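Local structure of abhydrolase domain-containing protein (Exiguobacterium antarcticum, 5H3H) at residues Y14-G19 / Y49-V54; M36-K41 / Q174-N179; A124-Q129 / D198-D203. The protein probably hydrolyses carboxylic esters as an alpha/beta-hydrolase-fold esterase, and may also act as a perhydrolase. All blocks are in the same frame, centred on the assembly; numbering follows the deposited sequence.

Interaction 1 of 3, residues Y14-G19 / Y49-V54; sequences YVEDIG and YRYIGV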
loop_
_atom_site.group_PDB
_atom_site.type_symbol
_atom_site.label_atom_id
_atom_site.label_comp_id
_atom_site.label_asym_id
_atom_site.label_seq_id
_atom_site.Cartn_x
_atom_site.Cartn_y
_atom_site.Cartn_z
ATOM N N TYR B 14 18.606 -14.409 4.363
ATOM C CA TYR B 14 18.508 -15.446 5.376
ATOM C C TYR B 14 17.370 -15.111 6.311
ATOM O O TYR B 14 17.221 -13.960 6.700
ATOM C CB TYR B 14 19.797 -15.548 6.178
ATOM C CG TYR B 14 19.739 -16.613 7.215
ATOM C CD1 TYR B 14 19.798 -17.938 6.852
ATOM C CD2 TYR B 14 19.564 -16.298 8.560
ATOM C CE1 TYR B 14 19.719 -18.932 7.797
ATOM C CE2 TYR B 14 19.474 -17.278 9.523
ATOM C CZ TYR B 14 19.544 -18.610 9.128
ATOM O OH TYR B 14 19.483 -19.646 10.035
ATOM N N VAL B 15 16.593 -16.116 6.690
ATOM C CA VAL B 15 15.545 -15.974 7.681
ATOM C C VAL B 15 15.610 -17.140 8.673
ATOM O O VAL B 15 15.603 -18.318 8.274
ATOM C CB VAL B 15 14.145 -16.005 7.016
ATOM C CG1 VAL B 15 13.079 -15.758 8.078
ATOM C CG2 VAL B 15 14.035 -14.978 5.929
ATOM N N GLU B 16 15.665 -16.821 9.971
ATOM C CA GLU B 16 15.599 -17.784 11.017
ATOM C C GLU B 16 14.079 -17.984 11.294
ATOM O O GLU B 16 13.398 -17.168 11.930
ATOM C CB GLU B 16 16.353 -17.257 12.263
ATOM C CG GLU B 16 16.605 -18.274 13.359
ATOM C CD GLU B 16 17.805 -19.223 13.142
ATOM O OE1 GLU B 16 18.647 -18.961 12.264
ATOM O OE2 GLU B 16 17.927 -20.240 13.893
ATOM N N ASP B 17 13.544 -19.075 10.778
ATOM C CA ASP B 17 12.106 -19.319 10.856
ATOM C C ASP B 17 11.936 -20.510 11.821
ATOM O O ASP B 17 12.364 -21.626 11.518
ATOM C CB ASP B 17 11.563 -19.576 9.452
ATOM C CG ASP B 17 10.054 -20.009 9.450
ATOM O OD1 ASP B 17 9.391 -19.942 10.508
ATOM O OD2 ASP B 17 9.524 -20.410 8.368
ATOM N N ILE B 18 11.368 -20.253 12.994
ATOM C CA ILE B 18 11.342 -21.223 14.111
ATOM C C ILE B 18 9.979 -21.219 14.840
ATOM O O ILE B 18 9.478 -20.121 15.222
ATOM C CB ILE B 18 12.380 -20.853 15.202
ATOM C CG1 ILE B 18 13.764 -20.731 14.617
ATOM C CG2 ILE B 18 12.437 -21.942 16.248
ATOM C CD1 ILE B 18 14.811 -20.200 15.605
ATOM N N GLY B 19 9.408 -22.409 15.088
ATOM C CA GLY B 19 8.156 -22.559 15.834
ATOM C C GLY B 19 6.967 -22.671 14.896
ATOM O O GLY B 19 7.135 -22.628 13.675
ATOM N N TYR B 49 4.630 -19.153 20.013
ATOM C CA TYR B 49 4.613 -18.328 18.801
ATOM C C TYR B 49 5.745 -18.734 17.852
ATOM O O TYR B 49 6.631 -19.470 18.232
ATOM C CB TYR B 49 4.703 -16.844 19.208
ATOM C CG TYR B 49 3.399 -16.449 19.884
ATOM C CD1 TYR B 49 2.326 -15.953 19.132
ATOM C CD2 TYR B 49 3.205 -16.671 21.241
ATOM C CE1 TYR B 49 1.101 -15.647 19.726
ATOM C CE2 TYR B 49 1.996 -16.388 21.849
ATOM C CZ TYR B 49 0.949 -15.875 21.095
ATOM O OH TYR B 49 -0.245 -15.594 21.722
ATOM N N ARG B 50 5.659 -18.276 16.619
ATOM C CA ARG B 50 6.610 -18.567 15.613
ATOM C C ARG B 50 7.488 -17.323 15.397
ATOM O O ARG B 50 6.981 -16.265 15.051
ATOM C CB ARG B 50 5.877 -18.926 14.360
ATOM C CG ARG B 50 6.753 -19.313 13.215
ATOM C CD ARG B 50 5.863 -19.698 12.061
ATOM N NE ARG B 50 6.628 -19.881 10.836
ATOM C CZ ARG B 50 6.089 -20.138 9.652
ATOM N NH1 ARG B 50 4.757 -20.248 9.535
ATOM N NH2 ARG B 50 6.866 -20.257 8.559
ATOM N N TYR B 51 8.793 -17.493 15.600
ATOM C CA TYR B 51 9.815 -16.454 15.454
ATOM C C TYR B 51 10.280 -16.405 14.013
ATOM O O TYR B 51 10.645 -17.423 13.450
ATOM C CB TYR B 51 10.989 -16.791 16.387
ATOM C CG TYR B 51 12.154 -15.878 16.260
ATOM C CD1 TYR B 51 12.156 -14.602 16.862
ATOM C CD2 TYR B 51 13.302 -16.270 15.544
ATOM C CE1 TYR B 51 13.265 -13.787 16.779
ATOM C CE2 TYR B 51 14.397 -15.419 15.446
ATOM C CZ TYR B 51 14.383 -14.198 16.063
ATOM O OH TYR B 51 15.494 -13.340 15.914
ATOM N N ILE B 52 10.223 -15.235 13.386
ATOM C CA ILE B 52 10.729 -15.045 12.062
ATOM C C ILE B 52 11.742 -13.888 12.156
ATOM O O ILE B 52 11.371 -12.765 12.105
ATOM C CB ILE B 52 9.625 -14.782 11.034
ATOM C CG1 ILE B 52 8.703 -16.012 10.866
ATOM C CG2 ILE B 52 10.217 -14.423 9.685
ATOM C CD1 ILE B 52 7.323 -15.768 11.400
ATOM N N GLY B 53 13.024 -14.208 12.297
ATOM C CA GLY B 53 14.057 -13.172 12.459
ATOM C C GLY B 53 14.777 -13.024 11.141
ATOM O O GLY B 53 15.462 -13.966 10.731
ATOM N N VAL B 54 14.584 -11.896 10.491
ATOM C CA VAL B 54 15.207 -11.650 9.206
ATOM C C VAL B 54 16.618 -11.083 9.380
ATOM O O VAL B 54 16.843 -10.193 10.259
ATOM C CB VAL B 54 14.397 -10.739 8.293
ATOM C CG1 VAL B 54 12.931 -11.199 8.167
ATOM C CG2 VAL B 54 14.473 -9.317 8.743
#
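R50 opens the pairing of strand 50-54 with strand 12-18 by a salt bridge to D17. Its chain is extended, with CG anti to the backbone N (chi1 -178°), and it runs past the G19 carbonyl, where R50 CG lies 3.4 Å from G19 O. The guanidinium then meets the carboxylate side-on and nearly coplanar: R50 NE donates a hydrogen bond to the syn lone pair of D17 OD1, 2.8 Å away, and R50 NH2 bonds D17 OD2 at 2.7 Å. Two bonds, one to each oxygen, hold both flat groups against rotation. At Y51 the strands form an antiparallel hydrogen-bonded pair with I18, in which Y51 N to I18 O is the shorter bond at 2.7 Å. The Y51 ring lies beside I18 CD1 and the aliphatic part of E16, with Y51 CE2 4.2 Å from E16 CB, while its hydroxyl is hydrogen-bonded to N34. I52 faces D17 as a non-hydrogen-bonded pair; I52 CG2 lies alongside V15 CG1 at 3.5 Å, the two side chains pointing the same way. G53 pairs with E16 through two bonds of 3.0 Å, G53 N to E16 O and E16 N to G53 O. A side chain on G53 would run into the Y51 hydroxyl. V54 ends the ladder opposite V15. Strand 50-54, antiparallel to 12-18 and parallel to 23-27, stands where the alpha/beta hydrolase sheet passes from its antiparallel N-terminal edge to parallel strands; V15, D17 and V54 pack on helix 71-85, whereas I18 and Y51, on the other face, pack on helix 38-46.

Interaction 2 of 3, residues M36-K41 / Q174-N179; sequences MFEYQK and QQWFHN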
loop_
_atom_site.group_PDB
_atom_site.type_symbol
_atom_site.label_atom_id
_atom_site.label_comp_id
_atom_site.label_asym_id
_atom_site.label_seq_id
_atom_site.Cartn_x
_atom_site.Cartn_y
_atom_site.Cartn_z
ATOM N N MET B 36 20.396 -10.648 17.722
ATOM C CA MET B 36 20.271 -9.720 18.879
ATOM C C MET B 36 18.951 -9.929 19.656
ATOM O O MET B 36 18.826 -9.438 20.750
ATOM C CB MET B 36 20.345 -8.259 18.468
ATOM C CG MET B 36 19.179 -7.802 17.665
ATOM S SD MET B 36 19.274 -6.110 17.080
ATOM C CE MET B 36 17.763 -5.503 17.753
ATOM N N PHE B 37 17.974 -10.622 19.068
ATOM C CA PHE B 37 16.668 -10.820 19.706
ATOM C C PHE B 37 16.607 -12.122 20.506
ATOM O O PHE B 37 15.508 -12.528 20.957
ATOM C CB PHE B 37 15.557 -10.851 18.639
ATOM C CG PHE B 37 15.337 -9.548 17.937
ATOM C CD1 PHE B 37 14.945 -8.415 18.655
ATOM C CD2 PHE B 37 15.516 -9.437 16.560
ATOM C CE1 PHE B 37 14.720 -7.210 18.006
ATOM C CE2 PHE B 37 15.313 -8.240 15.903
ATOM C CZ PHE B 37 14.879 -7.104 16.639
ATOM N N GLU B 38 17.732 -12.805 20.689
ATOM C CA GLU B 38 17.680 -14.154 21.259
ATOM C C GLU B 38 16.878 -14.298 22.572
ATOM O O GLU B 38 16.134 -15.257 22.704
ATOM C CB GLU B 38 19.076 -14.782 21.386
ATOM C CG GLU B 38 19.815 -14.634 22.714
ATOM C CD GLU B 38 21.158 -15.391 22.714
ATOM O OE1 GLU B 38 21.745 -15.605 21.606
ATOM O OE2 GLU B 38 21.604 -15.820 23.791
ATOM N N TYR B 39 17.071 -13.353 23.521
ATOM C CA TYR B 39 16.375 -13.348 24.826
ATOM C C TYR B 39 14.836 -13.234 24.694
ATOM O O TYR B 39 14.101 -13.821 25.482
ATOM C CB TYR B 39 16.981 -12.276 25.789
ATOM C CG TYR B 39 18.415 -12.596 26.068
ATOM C CD1 TYR B 39 18.741 -13.651 26.901
ATOM C CD2 TYR B 39 19.449 -11.987 25.325
ATOM C CE1 TYR B 39 20.059 -14.061 27.063
ATOM C CE2 TYR B 39 20.757 -12.385 25.489
ATOM C CZ TYR B 39 21.061 -13.428 26.366
ATOM O OH TYR B 39 22.371 -13.858 26.551
ATOM N N GLN B 40 14.379 -12.493 23.686
ATOM C CA GLN B 40 12.974 -12.388 23.340
ATOM C C GLN B 40 12.496 -13.621 22.628
ATOM O O GLN B 40 11.460 -14.151 22.935
ATOM C CB GLN B 40 12.711 -11.153 22.467
ATOM C CG GLN B 40 12.814 -9.858 23.261
ATOM C CD GLN B 40 14.238 -9.537 23.648
ATOM O OE1 GLN B 40 15.097 -9.471 22.793
ATOM N NE2 GLN B 40 14.490 -9.300 24.912
ATOM N N LYS B 41 13.280 -14.097 21.680
ATOM C CA LYS B 41 12.908 -15.282 20.894
ATOM C C LYS B 41 12.652 -16.468 21.813
ATOM O O LYS B 41 11.714 -17.249 21.542
ATOM C CB LYS B 41 14.024 -15.614 19.868
ATOM C CG LYS B 41 13.951 -16.986 19.237
ATOM C CD LYS B 41 15.265 -17.333 18.542
ATOM C CE LYS B 41 16.373 -17.631 19.543
ATOM N NZ LYS B 41 17.681 -17.948 18.908
ATOM N N GLN B 174 28.642 -8.227 26.442
ATOM C CA GLN B 174 29.065 -7.184 25.521
ATOM C C GLN B 174 29.839 -7.737 24.343
ATOM O O GLN B 174 29.638 -7.264 23.241
ATOM C CB GLN B 174 29.913 -6.125 26.187
ATOM C CG GLN B 174 29.186 -5.200 27.135
ATOM C CD GLN B 174 30.121 -4.138 27.747
ATOM O OE1 GLN B 174 30.766 -3.353 27.027
ATOM N NE2 GLN B 174 30.174 -4.087 29.072
ATOM N N GLN B 175 30.725 -8.726 24.560
ATOM C CA GLN B 175 31.509 -9.272 23.470
ATOM C C GLN B 175 30.624 -10.019 22.464
ATOM O O GLN B 175 30.844 -9.968 21.246
ATOM C CB GLN B 175 32.592 -10.195 23.979
ATOM C CG GLN B 175 33.616 -10.650 22.928
ATOM C CD GLN B 175 34.543 -9.521 22.396
ATOM O OE1 GLN B 175 34.936 -8.623 23.122
ATOM N NE2 GLN B 175 34.867 -9.573 21.097
ATOM N N TRP B 176 29.672 -10.761 22.988
ATOM C CA TRP B 176 28.678 -11.390 22.144
ATOM C C TRP B 176 28.027 -10.368 21.203
ATOM O O TRP B 176 27.859 -10.628 20.012
ATOM C CB TRP B 176 27.647 -12.170 23.006
ATOM C CG TRP B 176 26.398 -12.528 22.253
ATOM C CD1 TRP B 176 26.241 -13.549 21.320
ATOM C CD2 TRP B 176 25.166 -11.859 22.315
ATOM N NE1 TRP B 176 25.002 -13.504 20.801
ATOM C CE2 TRP B 176 24.295 -12.509 21.422
ATOM C CE3 TRP B 176 24.702 -10.752 23.028
ATOM C CZ2 TRP B 176 22.961 -12.078 21.212
ATOM C CZ3 TRP B 176 23.358 -10.345 22.861
ATOM C CH2 TRP B 176 22.513 -11.009 21.919
ATOM N N PHE B 177 27.582 -9.257 21.765
ATOM C CA PHE B 177 26.839 -8.264 21.028
ATOM C C PHE B 177 27.716 -7.572 20.008
ATOM O O PHE B 177 27.310 -7.385 18.850
ATOM C CB PHE B 177 26.105 -7.288 21.951
ATOM C CG PHE B 177 25.244 -6.333 21.206
ATOM C CD1 PHE B 177 24.032 -6.770 20.658
ATOM C CD2 PHE B 177 25.664 -5.036 20.980
ATOM C CE1 PHE B 177 23.228 -5.906 19.918
ATOM C CE2 PHE B 177 24.846 -4.153 20.270
ATOM C CZ PHE B 177 23.633 -4.594 19.730
ATOM N N HIS B 178 28.927 -7.226 20.438
ATOM C CA HIS B 178 29.956 -6.735 19.521
ATOM C C HIS B 178 30.192 -7.653 18.296
ATOM O O HIS B 178 30.147 -7.206 17.134
ATOM C CB HIS B 178 31.234 -6.564 20.303
ATOM C CG HIS B 178 32.345 -5.981 19.500
ATOM N ND1 HIS B 178 33.381 -6.730 19.016
ATOM C CD2 HIS B 178 32.554 -4.725 19.050
ATOM C CE1 HIS B 178 34.207 -5.959 18.337
ATOM N NE2 HIS B 178 33.734 -4.736 18.361
ATOM N N ASN B 179 30.390 -8.955 18.555
ATOM C CA ASN B 179 30.664 -9.896 17.487
ATOM C C ASN B 179 29.488 -10.062 16.497
ATOM O O ASN B 179 29.759 -10.324 15.312
ATOM C CB ASN B 179 31.092 -11.246 18.029
ATOM C CG ASN B 179 32.481 -11.238 18.626
ATOM O OD1 ASN B 179 33.278 -10.311 18.450
ATOM N ND2 ASN B 179 32.797 -12.286 19.317
#
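W176 reaches from helix 171-182 to the start of helix 38-46 and takes part in three of the four residue contacts. Aromatic packing comes first: Y39 turns its ring edge toward the face of the indole's six-membered ring in an offset edge-to-face pair, planes at 84° and centroids 6.0 Å apart. A chi1 of 164° swings the indole away from the W176 backbone N and toward M36, E38 and Y39. Its far corner makes the van der Waals contacts, W176 CH2 lying 4.0 Å from M36 CA and 4.2 Å from Y39 CE2. Apolar contact continues one residue on, where F177 offers its ring edge and F177 CE1 meets M36 CB at 4.0 Å, nearly in the ring plane. The polar group that approaches makes no hydrogen bond: the extended E38 side chain runs antiparallel alongside the indole, bringing E38 OE1 to 3.8 Å from W176 CZ2. Without the indole, as with an alanine here, the Y39 ring edge would probably lose its aromatic partner and a gap open beside M36. F177 also packs on F165 and on F164 of the ligand pocket, and M36 rests on F95 of the same pocket, its side chain about 6 Å from the bound peracetic acid. A lid of helices over the central sheet, here including helix 171-182, is consistent with the cap found in many alpha/beta hydrolases.

Interaction 3 of 3, residues A124-Q129 / D198-D203; sequences APVFTQ and DEDLRD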
loop_
_atom_site.group_PDB
_atom_site.type_symbol
_atom_site.label_atom_id
_atom_site.label_comp_id
_atom_site.label_asym_id
_atom_site.label_seq_id
_atom_site.Cartn_x
_atom_site.Cartn_y
_atom_site.Cartn_z
ATOM N N ALA B 124 13.041 6.604 13.575
ATOM C CA ALA B 124 11.901 7.165 12.825
ATOM C C ALA B 124 11.239 8.266 13.616
ATOM O O ALA B 124 11.296 8.224 14.829
ATOM C CB ALA B 124 10.882 6.097 12.467
ATOM N N PRO B 125 10.619 9.229 12.923
ATOM C CA PRO B 125 10.530 9.280 11.418
ATOM C C PRO B 125 11.782 9.637 10.628
ATOM O O PRO B 125 11.800 9.451 9.384
ATOM C CB PRO B 125 9.469 10.383 11.152
ATOM C CG PRO B 125 9.247 11.052 12.473
ATOM C CD PRO B 125 9.511 9.988 13.530
ATOM N N VAL B 126 12.794 10.161 11.317
ATOM C CA VAL B 126 14.055 10.480 10.713
ATOM C C VAL B 126 15.070 10.222 11.789
ATOM O O VAL B 126 14.845 10.479 12.959
ATOM C CB VAL B 126 14.204 11.957 10.296
ATOM C CG1 VAL B 126 15.159 12.080 9.113
ATOM C CG2 VAL B 126 12.878 12.621 9.977
ATOM N N PHE B 127 16.202 9.699 11.376
ATOM C CA PHE B 127 17.289 9.399 12.341
ATOM C C PHE B 127 18.194 10.625 12.577
ATOM O O PHE B 127 18.907 10.680 13.574
ATOM C CB PHE B 127 18.122 8.206 11.804
ATOM C CG PHE B 127 19.251 7.764 12.709
ATOM C CD1 PHE B 127 18.987 7.203 13.935
ATOM C CD2 PHE B 127 20.580 7.885 12.290
ATOM C CE1 PHE B 127 20.006 6.774 14.761
ATOM C CE2 PHE B 127 21.595 7.454 13.086
ATOM C CZ PHE B 127 21.317 6.882 14.333
ATOM N N THR B 128 18.221 11.522 11.606
ATOM C CA THR B 128 19.083 12.708 11.638
ATOM C C THR B 128 18.241 14.007 11.646
ATOM O O THR B 128 17.057 13.996 11.291
ATOM C CB THR B 128 20.126 12.675 10.485
ATOM O OG1 THR B 128 19.478 12.544 9.191
ATOM C CG2 THR B 128 21.082 11.498 10.739
ATOM N N GLN B 129 18.841 15.098 12.112
ATOM C CA GLN B 129 18.095 16.367 12.273
ATOM C C GLN B 129 17.720 16.963 10.919
ATOM O O GLN B 129 18.369 16.695 9.913
ATOM C CB GLN B 129 18.904 17.377 13.075
ATOM C CG GLN B 129 19.398 16.847 14.400
ATOM C CD GLN B 129 19.531 17.921 15.486
ATOM O OE1 GLN B 129 19.430 19.130 15.214
ATOM N NE2 GLN B 129 19.739 17.477 16.729
ATOM N N ASP B 198 19.826 9.658 5.458
ATOM C CA ASP B 198 19.057 10.394 4.445
ATOM C C ASP B 198 17.558 10.140 4.458
ATOM O O ASP B 198 16.816 10.988 3.977
ATOM C CB ASP B 198 19.544 10.058 3.046
ATOM C CG ASP B 198 20.907 10.638 2.716
ATOM O OD1 ASP B 198 21.447 11.543 3.406
ATOM O OD2 ASP B 198 21.478 10.159 1.732
ATOM N N GLU B 199 17.102 9.008 4.976
ATOM C CA GLU B 199 15.702 8.606 4.863
ATOM C C GLU B 199 14.822 9.438 5.795
ATOM O O GLU B 199 15.239 9.812 6.875
ATOM C CB GLU B 199 15.520 7.117 5.165
ATOM C CG GLU B 199 16.140 6.168 4.166
ATOM C CD GLU B 199 15.220 5.741 3.040
ATOM O OE1 GLU B 199 14.037 6.137 3.002
ATOM O OE2 GLU B 199 15.667 4.990 2.177
ATOM N N ASP B 200 13.603 9.740 5.362
ATOM C CA ASP B 200 12.728 10.669 6.073
ATOM C C ASP B 200 11.288 10.168 5.892
ATOM O O ASP B 200 10.751 10.245 4.797
ATOM C CB ASP B 200 12.920 12.114 5.516
ATOM C CG ASP B 200 11.755 13.116 5.908
ATOM O OD1 ASP B 200 10.823 12.787 6.715
ATOM O OD2 ASP B 200 11.786 14.250 5.392
ATOM N N LEU B 201 10.700 9.621 6.949
ATOM C CA LEU B 201 9.355 9.074 6.876
ATOM C C LEU B 201 8.293 9.998 7.467
ATOM O O LEU B 201 7.177 9.531 7.722
ATOM C CB LEU B 201 9.287 7.715 7.593
ATOM C CG LEU B 201 10.334 6.678 7.161
ATOM C CD1 LEU B 201 10.235 5.424 8.006
ATOM C CD2 LEU B 201 10.211 6.313 5.696
ATOM N N ARG B 202 8.573 11.299 7.627
ATOM C CA ARG B 202 7.592 12.181 8.322
ATOM C C ARG B 202 6.196 12.208 7.639
ATOM O O ARG B 202 5.185 11.986 8.285
ATOM C CB ARG B 202 8.134 13.607 8.542
ATOM C CG ARG B 202 9.099 13.636 9.716
ATOM C CD ARG B 202 9.736 14.974 9.866
ATOM N NE ARG B 202 10.480 15.271 8.649
ATOM C CZ ARG B 202 10.951 16.462 8.315
ATOM N NH1 ARG B 202 10.810 17.506 9.152
ATOM N NH2 ARG B 202 11.603 16.611 7.144
ATOM N N ASP B 203 6.172 12.402 6.339
ATOM C CA ASP B 203 4.922 12.337 5.539
ATOM C C ASP B 203 4.121 11.044 5.696
ATOM O O ASP B 203 2.889 11.041 5.584
ATOM C CB ASP B 203 5.232 12.529 4.024
ATOM C CG ASP B 203 5.091 13.985 3.544
ATOM O OD1 ASP B 203 4.728 14.902 4.324
ATOM O OD2 ASP B 203 5.324 14.204 2.331
HETATM O O HOH W 1 16.550 8.477 8.706
#
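This contact, in which the loop after strand 114-120 meets the loop after helix 186-198, borders the peracetic acid pocket, to which F127 contributes. V126 and P125, just before F127, do the touching. A cis peptide bond precedes P125, and the P125 carbonyl is gripped from across by the backbone of L201: L201 N to P125 O is 2.7 Å and nearly straight at 171°, the donor tilted 20° from the carbonyl plane. A bridging water gives a second link between the loops, accepting from F127 N at 3.0 Å and donating to E199 O. Round these bonds the side chains interlock. The P125 ring crosses the R202 chain at about a right angle, P125 CB lying 3.6 Å from R202 CG. V126 sets its two methyls against different partners: V126 CG1, turned away from its own backbone N, lies 3.2 Å from E199 O, and V126 CG2 sits beside the guanidinium end, 3.8 Å from R202 NE. That end is fixed by D200, in a salt bridge within 198-203. R202 NE and NH2 reach the two carboxylate oxygens side-on, coming from above the carboxylate plane, with R202 NH2 to D200 OD2 at 2.9 Å. R202 N meets D200 OD1 at 2.8 Å nearly along its C-O bond and from the other face, closing an Asx turn, so OD1 accepts two bonds. R202 NH1 has a second acidic partner in D131. Beyond the contact, F127 touches the ligand and packs on V142 and F227, while L201 lies on helix 97-109. The two loops flank the helical insertion that follows strand 114-120, a common place for the cap in alpha/beta hydrolases.

Overall arrangement
From the N terminus, interaction 1 closes first: strand 12-18 pairs with strand 50-54 round a loop that includes strand 23-27 and helix 38-46. Interaction 2 starts within that loop, at 36-41, and ends far along the chain at 174-179, so the two cross; they also touch, Y51 and I18 packing on K41, and Y51 on F37. Interaction 3 opens at 124-129, after interaction 1 is complete, and closes at 198-203, crossing interaction 2 in turn. Interaction 2 ties helix 171-182 of the insertion to helix 38-46 beside the sheet, while interaction 3, centred about 27 Å from it, joins the loops at the two ends of the insertion; interaction 1 joins strands within the sheet.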